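Local coordinates for variable region-containing chitin-binding protein 3 (Branchiostoma floridae, PDB 1XT5) that is an amphioxus innate immune receptor that probably binds chitin and may hydrolyse it, this chain being its first, V-type immunoglobulin domain, at residues A[3-8]-A[28-33]; A[56-61]-A[87-92]; A[108-113]-A[120-125]. All coordinates share one frame; numbering follows the deposited sequence.

Contact 1 (A[3-8]-A[28-33]); sequences SIMTVR and YQLAND. With SO4 (sulfate ion), chain B.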
# COMPACT_ATOMS: atom_id res chain seq x y z
N SER A 3 -10.26 -14.12 12.21
CA SER A 3 -9.57 -12.90 11.84
C SER A 3 -10.14 -12.40 10.50
O SER A 3 -10.29 -13.23 9.60
CB SER A 3 -8.11 -13.23 11.57
OG SER A 3 -7.41 -13.84 12.66
N ILE A 4 -10.46 -11.10 10.42
CA ILE A 4 -11.00 -10.57 9.16
C ILE A 4 -10.36 -9.23 8.85
O ILE A 4 -10.44 -8.27 9.60
CB ILE A 4 -12.54 -10.43 9.18
CG1 ILE A 4 -13.20 -11.78 9.53
CG2 ILE A 4 -13.02 -9.86 7.86
CD1 ILE A 4 -14.70 -11.73 9.63
N MET A 5 -9.72 -9.16 7.70
CA MET A 5 -9.11 -7.94 7.18
C MET A 5 -10.07 -7.09 6.41
O MET A 5 -10.78 -7.58 5.55
CB MET A 5 -7.96 -8.34 6.26
CG MET A 5 -7.12 -7.14 5.80
SD MET A 5 -6.14 -6.40 7.09
CE MET A 5 -4.87 -7.67 7.27
N THR A 6 -10.05 -5.77 6.63
CA THR A 6 -10.82 -4.87 5.78
C THR A 6 -9.98 -3.64 5.47
O THR A 6 -9.58 -2.91 6.41
CB THR A 6 -12.13 -4.43 6.43
OG1 THR A 6 -12.97 -5.56 6.67
CG2 THR A 6 -12.92 -3.47 5.51
N VAL A 7 -9.72 -3.41 4.21
CA VAL A 7 -9.04 -2.21 3.72
C VAL A 7 -10.08 -1.19 3.33
O VAL A 7 -11.14 -1.51 2.82
CB VAL A 7 -8.12 -2.59 2.53
CG1 VAL A 7 -7.65 -1.37 1.74
CG2 VAL A 7 -6.92 -3.39 3.00
N ARG A 8 -9.78 0.09 3.60
CA ARG A 8 -10.59 1.21 3.14
C ARG A 8 -9.71 2.25 2.49
O ARG A 8 -8.53 2.41 2.81
CB ARG A 8 -11.42 1.78 4.29
CG ARG A 8 -12.49 0.83 4.79
CD ARG A 8 -13.34 1.47 5.91
NE ARG A 8 -14.44 0.57 6.26
CZ ARG A 8 -14.73 -0.45 6.97
NH1 ARG A 8 -14.01 -1.13 7.88
NH2 ARG A 8 -16.00 -0.92 6.83
N TYR A 28 -6.72 0.35 7.20
CA TYR A 28 -7.25 -1.00 7.35
C TYR A 28 -7.64 -1.22 8.81
O TYR A 28 -7.12 -0.57 9.73
CB TYR A 28 -6.25 -2.09 6.87
CG TYR A 28 -5.09 -2.30 7.82
CD1 TYR A 28 -5.16 -3.24 8.84
CD2 TYR A 28 -3.92 -1.55 7.73
CE1 TYR A 28 -4.16 -3.44 9.71
CE2 TYR A 28 -2.88 -1.74 8.65
CZ TYR A 28 -3.01 -2.69 9.63
OH TYR A 28 -2.00 -2.86 10.55
N GLN A 29 -8.47 -2.26 8.97
CA GLN A 29 -8.81 -2.83 10.25
C GLN A 29 -8.67 -4.34 10.14
O GLN A 29 -9.08 -4.91 9.17
CB GLN A 29 -10.20 -2.48 10.70
CG GLN A 29 -10.25 -1.01 11.11
CD GLN A 29 -9.51 -0.71 12.40
OE1 GLN A 29 -8.67 0.19 12.45
NE2 GLN A 29 -9.75 -1.44 13.51
N LEU A 30 -8.07 -4.93 11.16
CA LEU A 30 -7.91 -6.38 11.22
C LEU A 30 -8.59 -6.85 12.45
O LEU A 30 -8.02 -6.67 13.54
CB LEU A 30 -6.43 -6.77 11.14
CG LEU A 30 -6.13 -8.25 11.30
CD1 LEU A 30 -6.94 -9.10 10.31
CD2 LEU A 30 -4.67 -8.53 11.14
N ALA A 31 -9.76 -7.42 12.30
CA ALA A 31 -10.53 -7.89 13.44
C ALA A 31 -9.94 -9.20 13.95
O ALA A 31 -9.62 -10.09 13.14
CB ALA A 31 -11.95 -8.14 13.05
N ASN A 32 -9.79 -9.34 15.25
CA ASN A 32 -9.45 -10.54 15.93
C ASN A 32 -8.08 -11.13 15.59
O ASN A 32 -7.86 -12.34 15.67
CB ASN A 32 -10.55 -11.62 15.66
CG ASN A 32 -11.90 -11.11 16.05
OD1 ASN A 32 -12.14 -10.62 17.17
ND2 ASN A 32 -12.81 -11.30 15.12
N ASP A 33 -7.12 -10.29 15.27
CA ASP A 33 -5.73 -10.75 15.07
C ASP A 33 -4.84 -9.56 15.41
O ASP A 33 -4.93 -8.52 14.72
CB ASP A 33 -5.49 -11.19 13.63
CG ASP A 33 -4.12 -11.71 13.33
OD1 ASP A 33 -3.30 -11.75 14.27
OD2 ASP A 33 -3.85 -12.11 12.17
S SO4 B . -7.49 -17.17 11.57
O1 SO4 B . -6.81 -18.38 12.22
O2 SO4 B . -6.49 -16.10 11.44
O3 SO4 B . -8.62 -16.74 12.28
O4 SO4 B . -7.90 -17.61 10.23
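Met5 reaches across to both Tyr28 and Leu30 from one face of the strand pair. Its CG lies anti to the backbone N (chi1 -172°), and bends at chi2 and chi3 carry the sulfur over to the partner strand, where SD comes 3.7 Å from Tyr28 CD1 in an oblique Met-aromatic contact. The terminal CE goes on to meet Leu30 CD1 at 3.9 Å. Val7 CG2 touches Tyr28 CB at 4.1 Å. Met5, Val7 and Tyr28 face the opposite sheet, where Val111 of strand 105-112 packs on all three. The pairing is that of the A and B strands of a V-type immunoglobulin domain, antiparallel, with strand 4-8 at the edge of its sheet. Ile4 with Ala31 and Thr6 with Gln29 are the hydrogen-bonded pairs, each closed by two backbone bonds; Ala31 N to Ile4 O measures 2.9 Å. Ahead of Ile4, Ser3 forms the polar edge. Its CA gives a C-H...O contact to Ala31 O at 3.1 Å. A sulfate, probably from the crystallisation liquor, takes two bonds from Ser3: OG reaches O2 at 2.7 Å and the backbone N reaches O3 at 3.1 Å.

Contact 2 (A[56-61]-A[87-92]); sequences GNYNWQ and ANLAAP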
# COMPACT_ATOMS: atom_id res chain seq x y z
N GLY A 56 6.05 -3.71 3.13
CA GLY A 56 6.55 -3.50 4.46
C GLY A 56 5.75 -4.22 5.51
O GLY A 56 4.61 -4.61 5.30
N ASN A 57 6.36 -4.35 6.69
CA ASN A 57 5.67 -4.89 7.83
C ASN A 57 6.41 -4.47 9.10
O ASN A 57 7.62 -4.37 9.11
CB ASN A 57 5.59 -6.43 7.83
CG ASN A 57 6.90 -7.16 7.72
OD1 ASN A 57 7.44 -7.42 6.66
ND2 ASN A 57 7.47 -7.52 8.88
N TYR A 58 5.66 -4.26 10.17
CA TYR A 58 6.30 -4.12 11.48
C TYR A 58 6.99 -5.45 11.84
O TYR A 58 6.49 -6.52 11.48
CB TYR A 58 5.26 -3.83 12.56
CG TYR A 58 4.64 -2.46 12.44
CD1 TYR A 58 3.29 -2.31 12.15
CD2 TYR A 58 5.37 -1.31 12.62
CE1 TYR A 58 2.70 -1.08 12.06
CE2 TYR A 58 4.78 -0.06 12.51
CZ TYR A 58 3.46 0.06 12.22
OH TYR A 58 2.86 1.29 12.09
N ASN A 59 8.07 -5.36 12.55
CA ASN A 59 8.73 -6.55 13.06
C ASN A 59 8.09 -6.90 14.39
O ASN A 59 7.59 -6.08 15.15
CB ASN A 59 10.22 -6.30 13.22
CG ASN A 59 10.88 -6.17 11.84
OD1 ASN A 59 10.45 -6.81 10.89
ND2 ASN A 59 11.95 -5.39 11.80
N TRP A 60 8.17 -8.19 14.69
CA TRP A 60 7.61 -8.76 15.90
C TRP A 60 8.43 -8.26 17.08
O TRP A 60 9.64 -8.21 16.96
CB TRP A 60 7.74 -10.29 15.79
CG TRP A 60 7.29 -11.01 16.98
CD1 TRP A 60 6.02 -11.29 17.35
CD2 TRP A 60 8.15 -11.57 18.00
NE1 TRP A 60 6.00 -11.99 18.54
CE2 TRP A 60 7.31 -12.17 18.95
CE3 TRP A 60 9.55 -11.56 18.10
CZ2 TRP A 60 7.87 -12.80 20.05
CZ3 TRP A 60 10.11 -12.18 19.19
CH2 TRP A 60 9.25 -12.76 20.10
N GLN A 61 7.69 -7.90 18.10
CA GLN A 61 8.19 -7.32 19.35
C GLN A 61 8.03 -8.33 20.48
O GLN A 61 8.90 -8.38 21.35
CB GLN A 61 7.50 -6.00 19.65
CG GLN A 61 8.38 -4.78 19.89
CD GLN A 61 9.12 -4.18 18.72
OE1 GLN A 61 9.98 -3.28 18.86
NE2 GLN A 61 8.91 -4.55 17.45
N ALA A 87 4.77 6.11 5.51
CA ALA A 87 5.21 6.65 6.80
C ALA A 87 4.69 5.84 7.99
O ALA A 87 5.37 5.81 9.03
CB ALA A 87 4.75 8.09 6.95
N ASN A 88 3.52 5.27 7.86
CA ASN A 88 2.85 4.62 8.99
C ASN A 88 2.24 3.32 8.49
O ASN A 88 1.22 3.33 7.82
CB ASN A 88 1.76 5.54 9.55
CG ASN A 88 1.08 4.96 10.76
OD1 ASN A 88 1.15 3.86 11.10
ND2 ASN A 88 0.20 5.76 11.39
N LEU A 89 2.87 2.17 8.82
CA LEU A 89 2.35 0.93 8.30
C LEU A 89 0.99 0.58 8.82
O LEU A 89 0.25 -0.19 8.18
CB LEU A 89 3.35 -0.21 8.57
CG LEU A 89 4.64 -0.17 7.78
CD1 LEU A 89 5.65 -1.13 8.35
CD2 LEU A 89 4.41 -0.46 6.31
N ALA A 90 0.60 1.10 9.97
CA ALA A 90 -0.73 0.89 10.52
C ALA A 90 -1.78 1.72 9.80
O ALA A 90 -3.00 1.44 10.01
CB ALA A 90 -0.78 1.22 12.01
N ALA A 91 -1.42 2.68 8.99
CA ALA A 91 -2.33 3.58 8.25
C ALA A 91 -1.61 3.86 6.93
O ALA A 91 -1.04 4.94 6.72
CB ALA A 91 -2.59 4.85 9.05
N PRO A 92 -1.51 2.84 6.06
CA PRO A 92 -0.45 2.76 5.06
C PRO A 92 -0.64 3.55 3.78
O PRO A 92 -0.29 3.08 2.67
CB PRO A 92 -0.36 1.24 4.81
CG PRO A 92 -1.79 0.79 4.98
CD PRO A 92 -2.26 1.57 6.17
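Leu89 lies against the aromatic ring of Tyr58, and each carbon of its side chain that makes the contact has a different partner. CB sits over one face of the ring, displaced toward the rim, in a CH-pi contact 3.9 Å from the ring centroid; its closest ring carbons are CE1 and CZ. From there the two side chains run past each other in opposite directions, the leucine heading for the backbone from which the tyrosine starts. With CG anti to its own carbonyl carbon (chi1 -70°), Leu89 lays CD1 on the peptide between Asn57 and Tyr58, 3.5 Å from Asn57 C. The other methyl, CD2, turns to Gly56, whose C is 4.1 Å away. The tyrosine tip, in turn, arrives at the type I turn formed by Asn88 to Ala91. Ala90 N donates to Tyr58 OH at 3.1 Å, a bent bond with an angle of 135° at the hydrogen, and the same N-H makes a weak bond to Asn88 OD1, so this one donor is shared. Ala90 CB adds a contact of 3.6 Å to Tyr58 OH. Glu69 fixes both partners from outside: one carboxylate oxygen is hydrogen-bonded to Tyr58 OH and the other to Leu89 N. The contact joins the end of strand 50-58, the C' strand of the V-type fold, to the loop between strands 84-86 and 94-96, with Leu89 also packing on Ser72 and Lys74 of strand 72-76 and the tyrosine ring meeting Phe67.

Contact 3 (A[108-113]-A[120-125]); sequences WCQVAQ and FGLDAK. With SO4 (sulfate ion), chain B.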
# COMPACT_ATOMS: atom_id res chain seq x y z
N TRP A 108 -2.86 -0.65 -6.00
CA TRP A 108 -3.58 -1.46 -5.04
C TRP A 108 -2.88 -1.38 -3.69
O TRP A 108 -1.70 -1.69 -3.58
CB TRP A 108 -3.60 -2.93 -5.51
CG TRP A 108 -4.41 -3.09 -6.74
CD1 TRP A 108 -3.98 -2.93 -8.04
CD2 TRP A 108 -5.80 -3.40 -6.80
NE1 TRP A 108 -5.03 -3.11 -8.90
CE2 TRP A 108 -6.15 -3.40 -8.19
CE3 TRP A 108 -6.78 -3.64 -5.89
CZ2 TRP A 108 -7.44 -3.66 -8.61
CZ3 TRP A 108 -8.06 -3.91 -6.30
CH2 TRP A 108 -8.39 -3.92 -7.67
N CYS A 109 -3.67 -1.01 -2.67
CA CYS A 109 -3.25 -1.11 -1.27
C CYS A 109 -3.77 -2.46 -0.78
O CYS A 109 -4.97 -2.65 -0.66
CB CYS A 109 -3.86 0.03 -0.48
SG CYS A 109 -3.32 -0.06 1.25
N GLN A 110 -2.86 -3.38 -0.55
CA GLN A 110 -3.15 -4.72 -0.10
C GLN A 110 -2.59 -4.87 1.31
O GLN A 110 -1.42 -4.57 1.56
CB GLN A 110 -2.53 -5.75 -1.03
CG GLN A 110 -2.78 -7.18 -0.58
CD GLN A 110 -2.17 -8.12 -1.57
OE1 GLN A 110 -2.72 -8.38 -2.62
NE2 GLN A 110 -0.97 -8.56 -1.30
N VAL A 111 -3.41 -5.38 2.23
CA VAL A 111 -2.97 -5.65 3.59
C VAL A 111 -3.37 -7.10 3.89
O VAL A 111 -4.51 -7.51 3.64
CB VAL A 111 -3.55 -4.66 4.60
CG1 VAL A 111 -2.93 -4.89 5.99
CG2 VAL A 111 -3.35 -3.22 4.18
N ALA A 112 -2.42 -7.88 4.41
CA ALA A 112 -2.66 -9.31 4.58
C ALA A 112 -1.98 -9.80 5.85
O ALA A 112 -0.92 -9.32 6.23
CB ALA A 112 -2.08 -10.10 3.40
N GLN A 113 -2.58 -10.81 6.45
CA GLN A 113 -1.87 -11.60 7.42
C GLN A 113 -0.56 -12.12 6.84
O GLN A 113 -0.50 -12.40 5.64
CB GLN A 113 -2.68 -12.79 7.86
CG GLN A 113 -3.97 -12.43 8.53
CD GLN A 113 -4.75 -13.68 8.88
OE1 GLN A 113 -5.07 -14.48 8.00
NE2 GLN A 113 -5.04 -13.87 10.15
N PHE A 120 -10.32 -14.73 4.49
CA PHE A 120 -10.60 -13.62 5.36
C PHE A 120 -9.36 -12.79 5.69
O PHE A 120 -9.50 -11.63 6.11
CB PHE A 120 -11.22 -14.06 6.68
CG PHE A 120 -12.56 -14.79 6.56
CD1 PHE A 120 -12.61 -16.18 6.67
CD2 PHE A 120 -13.72 -14.09 6.33
CE1 PHE A 120 -13.82 -16.84 6.62
CE2 PHE A 120 -14.91 -14.76 6.31
CZ PHE A 120 -15.00 -16.12 6.44
N GLY A 121 -8.16 -13.33 5.48
CA GLY A 121 -6.95 -12.70 5.96
C GLY A 121 -6.29 -11.72 5.05
O GLY A 121 -5.21 -11.23 5.40
N LEU A 122 -6.86 -11.39 3.88
CA LEU A 122 -6.33 -10.42 2.96
C LEU A 122 -7.44 -9.49 2.50
O LEU A 122 -8.57 -9.95 2.32
CB LEU A 122 -5.69 -11.09 1.69
CG LEU A 122 -5.05 -10.19 0.64
CD1 LEU A 122 -3.94 -10.94 -0.04
CD2 LEU A 122 -6.02 -9.70 -0.46
N ASP A 123 -7.13 -8.21 2.27
CA ASP A 123 -8.03 -7.36 1.50
C ASP A 123 -7.19 -6.42 0.67
O ASP A 123 -6.00 -6.21 0.96
CB ASP A 123 -9.04 -6.63 2.40
CG ASP A 123 -10.21 -6.03 1.66
OD1 ASP A 123 -10.49 -6.46 0.50
OD2 ASP A 123 -10.87 -5.14 2.22
N ALA A 124 -7.79 -5.82 -0.34
CA ALA A 124 -7.10 -4.85 -1.19
C ALA A 124 -8.13 -3.96 -1.84
O ALA A 124 -9.20 -4.42 -2.22
CB ALA A 124 -6.28 -5.57 -2.28
N LYS A 125 -7.77 -2.69 -2.02
CA LYS A 125 -8.55 -1.73 -2.78
C LYS A 125 -7.60 -0.91 -3.62
O LYS A 125 -6.43 -0.74 -3.26
CB LYS A 125 -9.39 -0.81 -1.90
CG LYS A 125 -10.53 -1.51 -1.22
CD LYS A 125 -11.36 -0.62 -0.34
CE LYS A 125 -12.72 -1.19 0.04
NZ LYS A 125 -12.60 -2.51 0.67
S SO4 B . -7.49 -17.17 11.57
O1 SO4 B . -6.81 -18.38 12.22
O2 SO4 B . -6.49 -16.10 11.44
O3 SO4 B . -8.62 -16.74 12.28
O4 SO4 B . -7.90 -17.61 10.23
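The F-G hairpin of the V-type immunoglobulin fold is built here, its two antiparallel strands flanking the loop that corresponds in position to CDR3 of antigen receptors. Cys109 with Lys125 and Val111 with Asp123 are hydrogen-bonded pairs, each doubly bridged; Cys109 N to Lys125 O is the shorter bond of its pair at 2.8 Å. A further bond, Gln113 N to Gly121 O at 2.9 Å, carries the pairing up to the loop. On one face of the hairpin, Gln110 stands extended, CG anti to the backbone N (chi1 178°), and lays its amide against Leu122, with CD 3.7 Å from Leu122 CD1. That same methyl reaches Ala112 CB at 4.0 Å, while Ala124 CB packs against Trp108 CE3 at 4.1 Å, oblique to the indole. At the loop end, the side chain of Gln113 passes along Gly121, bringing OE1 to 3.3 Å from Gly121 CA. Its NE2 donates both to Asp33 and to sulfate O2, the latter a nearly straight bond of 3.0 Å and 166°; Gln2 and Arg117 also bind this ion. Asp123 and Lys125 share a face with Cys109 and Val111, and form a salt bridge of 3.5 Å between Asp123 OD2 and Lys125 NZ. Both charged groups also grip the backbone of Val7, the carboxylate taking its N-H and the ammonium its carbonyl oxygen. Strand 105-112 lies between strand 122-132 and strand 38-44, with Cys109 tied through the core to Cys26 of the opposing sheet by the disulfide and Val111 packing on Met5 and Val7 of strand 4-8.

Contacts 1 and 3 are regular antiparallel strand pairs, one in each sheet of the sandwich, whereas contact 2 joins a strand end to a loop chiefly through side chains. Contact 1 is a surface contact at a sheet edge; contacts 2 and 3 are partly buried and lie closer to the centre of the chain. The sheets of contacts 1 and 3 are stitched together beside Val7 by polar bonds, and the two contacts share the sulfate at their loop ends. Contact 2 meets contact 1 by packing, Tyr28 CE2 lying 3.5 Å from Ala90 O, and reaches contact 3 through Pro92 against the Cys109 sulfur. Strands 50-58 and 105-112 belong to one sheet.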